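Local coordinates for cytosol aminopeptidase (Coxiella burnetii, PDB 3IJ3), which probably removes amino acids from the N-terminal end of peptides, as a manganese-dependent aminopeptidase of the M17 family, at residues D27-E32 with L131-G136; Y125-L130 with Q157-R162; G226-L231 with A302-I307. One frame throughout, in Å; residues are numbered along the deposited sequence.

In the fold
The chain starts with the short edge strand 29-30, then builds most of an N-terminal sheet before helix 123-135 returns to that strand. Contact 1 closes this first loop of about 100 residues. Contact 2 uses the part of the same helix just before, and pairs it with the beginning of helix 157-178. The segments of contacts 1 and 2 alternate along the chain, so the two loops cross. They also touch, through Y29 and L130. Contact 3 follows in series, about 37 Å from contact 1 and about 40 Å from contact 2, centre to centre. There it joins the lead-in to strand 231-237 to strand 295-305 in the large catalytic-domain sheet.

Contact 1 (D27-E32 with L131-G136); sequences DCYLTE and LAFGLG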
loop_
_atom_site.group_PDB
_atom_site.type_symbol
_atom_site.label_atom_id
_atom_site.label_comp_id
_atom_site.label_asym_id
_atom_site.label_seq_id
_atom_site.Cartn_x
_atom_site.Cartn_y
_atom_site.Cartn_z
ATOM N N ASP A 27 35.974 7.020 32.282
ATOM C CA ASP A 27 35.791 6.780 33.721
ATOM C C ASP A 27 35.276 5.362 34.059
ATOM O O ASP A 27 34.984 5.078 35.213
ATOM C CB ASP A 27 34.952 7.861 34.395
ATOM C CG ASP A 27 33.519 7.875 33.936
ATOM O OD1 ASP A 27 33.116 6.977 33.159
ATOM O OD2 ASP A 27 32.787 8.798 34.374
ATOM N N CYS A 28 35.144 4.493 33.057
ATOM C CA CYS A 28 34.812 3.083 33.319
ATOM C C CYS A 28 36.104 2.313 33.672
ATOM O O CYS A 28 36.052 1.134 34.051
ATOM C CB CYS A 28 34.142 2.438 32.112
ATOM S SG CYS A 28 35.090 2.555 30.608
ATOM N N TYR A 29 37.258 2.972 33.526
ATOM C CA TYR A 29 38.546 2.339 33.806
ATOM C C TYR A 29 39.272 2.946 34.982
ATOM O O TYR A 29 39.076 4.114 35.316
ATOM C CB TYR A 29 39.489 2.437 32.599
ATOM C CG TYR A 29 39.014 1.738 31.355
ATOM C CD1 TYR A 29 38.859 0.361 31.334
ATOM C CD2 TYR A 29 38.795 2.440 30.174
ATOM C CE1 TYR A 29 38.442 -0.306 30.177
ATOM C CE2 TYR A 29 38.386 1.793 29.022
ATOM C CZ TYR A 29 38.195 0.420 29.038
ATOM O OH TYR A 29 37.808 -0.207 27.899
ATOM N N LEU A 30 40.133 2.127 35.589
ATOM C CA LEU A 30 40.987 2.537 36.682
ATOM C C LEU A 30 42.407 2.474 36.161
ATOM O O LEU A 30 42.756 1.552 35.430
ATOM C CB LEU A 30 40.819 1.610 37.880
ATOM C CG LEU A 30 39.427 1.612 38.489
ATOM C CD1 LEU A 30 39.309 0.510 39.523
ATOM C CD2 LEU A 30 39.104 2.962 39.084
ATOM N N THR A 31 43.240 3.445 36.521
ATOM C CA THR A 31 44.610 3.453 36.014
ATOM C C THR A 31 45.706 3.300 37.070
ATOM O O THR A 31 46.861 3.105 36.710
ATOM C CB THR A 31 44.853 4.673 35.095
ATOM O OG1 THR A 31 44.492 5.865 35.785
ATOM C CG2 THR A 31 43.990 4.549 33.820
ATOM N N GLU A 32 45.366 3.350 38.356
ATOM C CA GLU A 32 46.376 3.131 39.401
ATOM C C GLU A 32 46.345 1.665 39.815
ATOM O O GLU A 32 45.344 1.189 40.349
ATOM C CB GLU A 32 46.154 4.017 40.629
ATOM C CG GLU A 32 47.198 3.737 41.747
ATOM C CD GLU A 32 47.063 4.645 42.965
ATOM O OE1 GLU A 32 46.295 5.634 42.908
ATOM O OE2 GLU A 32 47.745 4.366 43.976
ATOM N N LEU A 131 38.715 -3.557 26.071
ATOM C CA LEU A 131 37.938 -2.612 25.256
ATOM C C LEU A 131 36.425 -2.922 25.295
ATOM O O LEU A 131 35.611 -2.019 25.522
ATOM C CB LEU A 131 38.451 -2.619 23.810
ATOM C CG LEU A 131 37.701 -1.720 22.830
ATOM C CD1 LEU A 131 37.799 -0.255 23.268
ATOM C CD2 LEU A 131 38.253 -1.939 21.416
ATOM N N ALA A 132 36.062 -4.197 25.148
ATOM C CA ALA A 132 34.648 -4.615 25.181
ATOM C C ALA A 132 33.996 -4.172 26.466
ATOM O O ALA A 132 32.851 -3.716 26.450
ATOM C CB ALA A 132 34.513 -6.138 25.001
ATOM N N PHE A 133 34.706 -4.303 27.591
ATOM C CA PHE A 133 34.158 -3.825 28.856
ATOM C C PHE A 133 33.749 -2.351 28.757
ATOM O O PHE A 133 32.634 -1.960 29.169
ATOM C CB PHE A 133 35.164 -3.989 30.001
ATOM C CG PHE A 133 34.654 -3.450 31.307
ATOM C CD1 PHE A 133 33.855 -4.239 32.120
ATOM C CD2 PHE A 133 34.912 -2.153 31.691
ATOM C CE1 PHE A 133 33.347 -3.734 33.303
ATOM C CE2 PHE A 133 34.404 -1.653 32.876
ATOM C CZ PHE A 133 33.624 -2.444 33.669
ATOM N N GLY A 134 34.664 -1.535 28.232
ATOM C CA GLY A 134 34.421 -0.114 28.068
ATOM C C GLY A 134 33.255 0.173 27.117
ATOM O O GLY A 134 32.406 1.004 27.415
ATOM N N LEU A 135 33.205 -0.544 26.000
ATOM C CA LEU A 135 32.123 -0.365 25.010
ATOM C C LEU A 135 30.748 -0.663 25.587
ATOM O O LEU A 135 29.762 0.005 25.248
ATOM C CB LEU A 135 32.373 -1.201 23.764
ATOM C CG LEU A 135 33.598 -0.750 22.958
ATOM C CD1 LEU A 135 33.792 -1.617 21.734
ATOM C CD2 LEU A 135 33.481 0.738 22.559
ATOM N N GLY A 136 30.677 -1.649 26.482
ATOM C CA GLY A 136 29.434 -1.979 27.135
ATOM C C GLY A 136 29.052 -1.046 28.262
ATOM O O GLY A 136 27.952 -1.169 28.799
#
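Y29 and C28 meet one turn of helix 123-135 at G134, where the helix has no side chain. The hydroxyl of Y29 sits over the backbone, with OH 3.4 Å from G134 CA. The same oxygen is 3.6 Å from L131 CA, and it hydrogen-bonds to O of L130, the residue just before the segment. C28 approaches G134 too, with SG 3.7 Å from G134 CA. Its first torsion (chi1 56°) sets SG between the backbone N and the carbonyl carbon, and there the sulfur also lies over the rim of one face of the Y29 ring. F133 flanks the pair. Its CE2 reaches C28 O at 3.4 Å, with the carbonyl oxygen at the ring edge and near the ring plane. The Y29 and F133 rings touch more loosely, Y29 CE1 to F133 CD2 at 4.3 Å. Further out, backbone hydrogen bonds of C28 and L30 with L153 fix the edge strand on strand 151-154. V163 and L167 of helix 157-178 pack on Y29, while L104 and S105 of helix 104-107 pack on F133. A buried phenol is therefore satisfied by a helix carbonyl. With no side chain at G134, the Y29 hydroxyl and the C28 sulfur come directly against the helix backbone.

Contact 2 (Y125-L130 with Q157-R162); sequences YYERAL and QAHRKR. With SO4 (sulfate ion), chain H.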
loop_
_atom_site.group_PDB
_atom_site.type_symbol
_atom_site.label_atom_id
_atom_site.label_comp_id
_atom_site.label_asym_id
_atom_site.label_seq_id
_atom_site.Cartn_x
_atom_site.Cartn_y
_atom_site.Cartn_z
ATOM N N TYR A 125 43.754 -10.722 22.618
ATOM C CA TYR A 125 42.432 -11.060 23.158
ATOM C C TYR A 125 42.197 -10.374 24.501
ATOM O O TYR A 125 41.072 -10.019 24.830
ATOM C CB TYR A 125 42.225 -12.569 23.241
ATOM C CG TYR A 125 42.315 -13.206 21.887
ATOM C CD1 TYR A 125 41.328 -12.995 20.941
ATOM C CD2 TYR A 125 43.387 -14.031 21.547
ATOM C CE1 TYR A 125 41.404 -13.569 19.697
ATOM C CE2 TYR A 125 43.472 -14.607 20.301
ATOM C CZ TYR A 125 42.476 -14.372 19.377
ATOM O OH TYR A 125 42.553 -14.951 18.131
ATOM N N TYR A 126 43.275 -10.203 25.263
ATOM C CA TYR A 126 43.233 -9.501 26.544
ATOM C C TYR A 126 42.822 -8.050 26.297
ATOM O O TYR A 126 41.935 -7.507 26.976
ATOM C CB TYR A 126 44.613 -9.600 27.179
ATOM C CG TYR A 126 44.844 -8.932 28.502
ATOM C CD1 TYR A 126 44.083 -9.246 29.608
ATOM C CD2 TYR A 126 45.945 -8.098 28.681
ATOM C CE1 TYR A 126 44.346 -8.669 30.853
ATOM C CE2 TYR A 126 46.224 -7.526 29.910
ATOM C CZ TYR A 126 45.426 -7.819 30.993
ATOM O OH TYR A 126 45.717 -7.251 32.205
ATOM N N GLU A 127 43.439 -7.433 25.299
ATOM C CA GLU A 127 43.128 -6.046 24.952
ATOM C C GLU A 127 41.683 -5.901 24.429
ATOM O O GLU A 127 40.992 -4.931 24.760
ATOM C CB GLU A 127 44.171 -5.553 23.957
ATOM C CG GLU A 127 44.088 -4.130 23.544
ATOM C CD GLU A 127 45.303 -3.750 22.703
ATOM O OE1 GLU A 127 46.435 -3.781 23.244
ATOM O OE2 GLU A 127 45.116 -3.428 21.520
ATOM N N ARG A 128 41.220 -6.854 23.618
ATOM C CA ARG A 128 39.824 -6.821 23.139
ATOM C C ARG A 128 38.816 -6.928 24.291
ATOM O O ARG A 128 37.763 -6.298 24.257
ATOM C CB ARG A 128 39.546 -7.950 22.177
ATOM C CG ARG A 128 40.234 -7.822 20.891
ATOM C CD ARG A 128 39.857 -8.976 19.994
ATOM N NE ARG A 128 40.682 -8.983 18.801
ATOM C CZ ARG A 128 40.583 -9.881 17.839
ATOM N NH1 ARG A 128 39.675 -10.859 17.905
ATOM N NH2 ARG A 128 41.395 -9.786 16.811
ATOM N N ALA A 129 39.117 -7.758 25.280
ATOM C CA ALA A 129 38.257 -7.899 26.438
ATOM C C ALA A 129 38.223 -6.575 27.218
ATOM O O ALA A 129 37.167 -6.136 27.650
ATOM C CB ALA A 129 38.732 -9.061 27.337
ATOM N N LEU A 130 39.386 -5.954 27.419
ATOM C CA LEU A 130 39.435 -4.669 28.108
ATOM C C LEU A 130 38.577 -3.617 27.382
ATOM O O LEU A 130 37.822 -2.857 27.999
ATOM C CB LEU A 130 40.889 -4.173 28.212
ATOM C CG LEU A 130 41.840 -4.976 29.103
ATOM C CD1 LEU A 130 43.310 -4.616 28.803
ATOM C CD2 LEU A 130 41.521 -4.779 30.573
ATOM N N GLN A 157 48.960 -0.312 32.051
ATOM C CA GLN A 157 49.681 0.723 31.315
ATOM C C GLN A 157 50.084 0.277 29.907
ATOM O O GLN A 157 50.031 1.078 28.950
ATOM C CB GLN A 157 50.888 1.196 32.152
ATOM C CG GLN A 157 51.425 2.575 31.759
ATOM C CD GLN A 157 52.177 2.561 30.454
ATOM O OE1 GLN A 157 52.917 1.616 30.169
ATOM N NE2 GLN A 157 52.017 3.625 29.657
ATOM N N ALA A 158 50.425 -1.000 29.763
ATOM C CA ALA A 158 50.851 -1.546 28.463
ATOM C C ALA A 158 49.772 -1.469 27.380
ATOM O O ALA A 158 50.078 -1.413 26.185
ATOM C CB ALA A 158 51.314 -3.000 28.639
ATOM N N HIS A 159 48.509 -1.449 27.794
ATOM C CA HIS A 159 47.398 -1.427 26.858
ATOM C C HIS A 159 46.567 -0.169 26.947
ATOM O O HIS A 159 45.610 -0.008 26.193
ATOM C CB HIS A 159 46.475 -2.610 27.158
ATOM C CG HIS A 159 47.174 -3.926 27.104
ATOM N ND1 HIS A 159 47.412 -4.583 25.916
ATOM C CD2 HIS A 159 47.716 -4.688 28.079
ATOM C CE1 HIS A 159 48.058 -5.708 26.170
ATOM N NE2 HIS A 159 48.262 -5.792 27.472
ATOM N N ARG A 160 46.960 0.741 27.823
ATOM C CA ARG A 160 46.161 1.930 28.112
ATOM C C ARG A 160 45.923 2.855 26.932
ATOM O O ARG A 160 44.771 3.255 26.686
ATOM C CB ARG A 160 46.796 2.680 29.273
ATOM C CG ARG A 160 45.961 3.782 29.906
ATOM C CD ARG A 160 46.645 4.169 31.235
ATOM N NE ARG A 160 46.676 3.036 32.186
ATOM C CZ ARG A 160 47.455 2.969 33.279
ATOM N NH1 ARG A 160 48.298 3.963 33.559
ATOM N NH2 ARG A 160 47.419 1.894 34.085
ATOM N N LYS A 161 46.987 3.198 26.202
ATOM C CA LYS A 161 46.852 4.102 25.064
ATOM C C LYS A 161 45.969 3.497 23.957
ATOM O O LYS A 161 45.054 4.148 23.440
ATOM C CB LYS A 161 48.215 4.474 24.469
ATOM C CG LYS A 161 48.124 5.585 23.381
ATOM C CD LYS A 161 49.399 5.767 22.595
ATOM C CE LYS A 161 49.363 7.027 21.748
ATOM N NZ LYS A 161 48.114 7.226 20.986
ATOM N N ARG A 162 46.256 2.261 23.573
ATOM C CA ARG A 162 45.491 1.642 22.489
ATOM C C ARG A 162 44.020 1.483 22.856
ATOM O O ARG A 162 43.136 1.765 22.037
ATOM C CB ARG A 162 46.069 0.287 22.158
ATOM C CG ARG A 162 45.469 -0.360 20.937
ATOM C CD ARG A 162 45.930 0.258 19.663
ATOM N NE ARG A 162 47.383 0.135 19.499
ATOM C CZ ARG A 162 48.022 0.301 18.344
ATOM N NH1 ARG A 162 49.345 0.173 18.299
ATOM N NH2 ARG A 162 47.349 0.567 17.229
HETATM S S SO4 H . 50.170 2.203 21.194
HETATM O O1 SO4 H . 50.439 1.807 22.578
HETATM O O2 SO4 H . 51.026 3.335 20.835
HETATM O O3 SO4 H . 50.480 1.095 20.300
HETATM O O4 SO4 H . 48.772 2.582 21.052
HETATM O O HOH W 1 48.812 -1.908 23.193
#
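Helices 123-135 and 157-178 pack here through a hydrogen bond between a buried histidine, H159, and the carboxylate of E127. Their short segments cross at -60° with the axes 10.5 Å apart. H159 ND1 donates to E127 OE1 at 3.0 Å, nearly straight (173°) and in the imidazole plane. E127 offers the lone pair of OE1 that points away from OE2, and its carboxylate is turned steeply from the ring plane. With CG opposite the backbone N (chi1 -176°) and an extended chain, the glutamate reaches across to the other helix. A water 3.0 Å from E127 OE1 and also near A158 O may add a second donor. Y126 turns its CD2/CE2 edge toward the face of the H159 ring, near NE2 and CD2, in an offset edge-to-face pair, centroids 5.1 Å apart. L130 CD1 lies over the centre of the Y126 ring and touches H159 CB at 4.1 Å. At the outer end, E127 OE2 lies 3.1 Å from R162 CG. The R162 guanidinium has a salt bridge to E478. O4 of a sulfate, probably from the crystallisation liquor, lies over one face of this guanidinium. The hydrogen bond should hold the imidazole's rotation, and nearby carboxylate charge may favour its protonated form. This is oblique helix-helix packing around a polar His-Glu pair, an aromatic ring and a leucine.

Contact 3 (G226-L231 with A302-I307); sequences GSRPPL and AVENAI
L231 and A302 form the tight end of this contact, as an antiparallel hydrogen-bonded pair. L231 N donates to A302 O at 2.9 Å, with the donor in the carbonyl plane. A302 N returns a bond to L231 O at 2.8 Å. Their side chains share one sheet face, where L231 CD1 packs on A302 CB at 3.7 Å and P186 packs on both residues. P230 continues the close fit: its CB meets V303 CG1 at 3.7 Å, and its CA makes a CA-H...O contact to A302 O.

Between P230 and G226 the backbones part, and water enters. One water accepts from E304 N and donates to R228 O, bridging the gap. In one of the two conformers of E304, another water links S227 OG with E304 OE1. In that conformer R228 NH2 also makes a weak hydrogen bond and salt bridge to E304 OE1 at 3.3 Å, from the guanidinium edge; its contribution is doubtful. R228 has a stronger partner in A181 O. The backbones close again at G226, whose CA is 3.7 Å from A306 CB. On the same strand, N305 ND2 hydrogen-bonds to OD1 of D255, a ligand of the bound lithium ion. The contact thus couples a direct, backbone-paired end to a water-bridged charged part, whose glutamate also forms a salt bridge to R313 of the second subunit.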
loop_
_atom_site.group_PDB
_atom_site.type_symbol
_atom_site.label_atom_id
_atom_site.label_comp_id
_atom_site.label_asym_id
_atom_site.label_seq_id
_atom_site.Cartn_x
_atom_site.Cartn_y
_atom_site.Cartn_z
ATOM N N GLY A 226 17.345 22.463 2.613
ATOM C CA GLY A 226 17.331 22.475 4.088
ATOM C C GLY A 226 17.459 23.870 4.692
ATOM O O GLY A 226 18.003 24.781 4.066
ATOM N N SER A 227 16.921 24.055 5.892
ATOM C CA SER A 227 17.028 25.353 6.556
ATOM C C SER A 227 18.467 25.564 7.026
ATOM O O SER A 227 18.848 26.694 7.365
ATOM C CB SER A 227 16.062 25.475 7.746
ATOM O OG SER A 227 16.278 24.431 8.654
ATOM N N ARG A 228 19.239 24.486 7.083
ATOM C CA ARG A 228 20.645 24.547 7.474
ATOM C C ARG A 228 21.448 24.254 6.213
ATOM O O ARG A 228 21.397 23.138 5.693
ATOM C CB ARG A 228 20.920 23.567 8.589
ATOM C CG ARG A 228 20.053 23.930 9.784
ATOM C CD ARG A 228 20.191 22.978 10.874
ATOM N NE ARG A 228 19.883 21.612 10.452
ATOM C CZ ARG A 228 19.973 20.568 11.267
ATOM N NH1 ARG A 228 20.347 20.763 12.508
ATOM N NH2 ARG A 228 19.709 19.338 10.837
ATOM N N PRO A 229 22.179 25.256 5.735
ATOM C CA PRO A 229 22.825 25.111 4.430
ATOM C C PRO A 229 23.919 24.062 4.329
ATOM O O PRO A 229 24.560 23.743 5.339
ATOM C CB PRO A 229 23.369 26.509 4.126
ATOM C CG PRO A 229 23.220 27.310 5.324
ATOM C CD PRO A 229 22.336 26.609 6.296
ATOM N N PRO A 230 24.138 23.555 3.107
ATOM C CA PRO A 230 25.137 22.517 2.881
ATOM C C PRO A 230 26.560 23.044 2.889
ATOM O O PRO A 230 26.801 24.232 2.630
ATOM C CB PRO A 230 24.768 22.001 1.499
ATOM C CG PRO A 230 24.248 23.198 0.787
ATOM C CD PRO A 230 23.454 23.927 1.855
ATOM N N LEU A 231 27.497 22.141 3.140
ATOM C CA LEU A 231 28.918 22.493 3.141
ATOM C C LEU A 231 29.780 21.272 2.893
ATOM O O LEU A 231 29.287 20.143 2.895
ATOM C CB LEU A 231 29.268 23.195 4.440
ATOM C CG LEU A 231 28.977 22.485 5.750
ATOM C CD1 LEU A 231 30.158 21.577 6.043
ATOM C CD2 LEU A 231 28.775 23.400 6.939
ATOM N N ALA A 302 28.490 17.639 3.915
ATOM C CA ALA A 302 27.554 17.730 5.050
ATOM C C ALA A 302 26.308 18.491 4.603
ATOM O O ALA A 302 26.373 19.684 4.262
ATOM C CB ALA A 302 28.242 18.380 6.253
ATOM N N VAL A 303 25.193 17.776 4.551
ATOM C CA VAL A 303 23.939 18.346 4.081
ATOM C C VAL A 303 22.727 17.728 4.767
ATOM O O VAL A 303 22.852 16.739 5.511
ATOM C CB VAL A 303 23.753 17.975 2.576
ATOM C CG1 VAL A 303 24.982 18.299 1.699
ATOM C CG2 VAL A 303 23.407 16.465 2.390
ATOM N N GLU A 304 21.563 18.360 4.587
ATOM C CA GLU A 304 20.293 17.751 4.977
ATOM C C GLU A 304 19.563 17.528 3.661
ATOM O O GLU A 304 19.614 18.391 2.781
ATOM C CB GLU A 304 19.417 18.634 5.905
ATOM C CG GLU A 304 18.050 17.932 6.322
ATOM C CD GLU A 304 17.271 18.638 7.474
ATOM O OE1 GLU A 304 17.845 19.575 8.078
ATOM O OE2 GLU A 304 16.085 18.251 7.777
ATOM N N ASN A 305 18.924 16.369 3.501
ATOM C CA ASN A 305 18.112 16.091 2.316
ATOM C C ASN A 305 16.690 16.400 2.746
ATOM O O ASN A 305 16.004 15.555 3.301
ATOM C CB ASN A 305 18.270 14.643 1.850
ATOM C CG ASN A 305 17.634 14.377 0.488
ATOM O OD1 ASN A 305 17.440 15.308 -0.319
ATOM N ND2 ASN A 305 17.322 13.097 0.215
ATOM N N ALA A 306 16.257 17.618 2.472
ATOM C CA ALA A 306 14.982 18.100 2.957
ATOM C C ALA A 306 13.897 18.239 1.918
ATOM O O ALA A 306 14.153 18.251 0.730
ATOM C CB ALA A 306 15.191 19.490 3.601
ATOM N N ILE A 307 12.681 18.391 2.432
ATOM C CA ILE A 307 11.498 18.634 1.619
ATOM C C ILE A 307 11.090 20.056 1.856
ATOM O O ILE A 307 10.905 20.500 3.001
ATOM C CB ILE A 307 10.340 17.717 1.972
ATOM C CG1 ILE A 307 10.679 16.298 1.547
ATOM C CG2 ILE A 307 9.063 18.180 1.255
ATOM C CD1 ILE A 307 9.696 15.270 2.019
HETATM O O HOH W 2 16.065 21.945 8.590
HETATM O O HOH W 3 21.790 21.193 3.700
#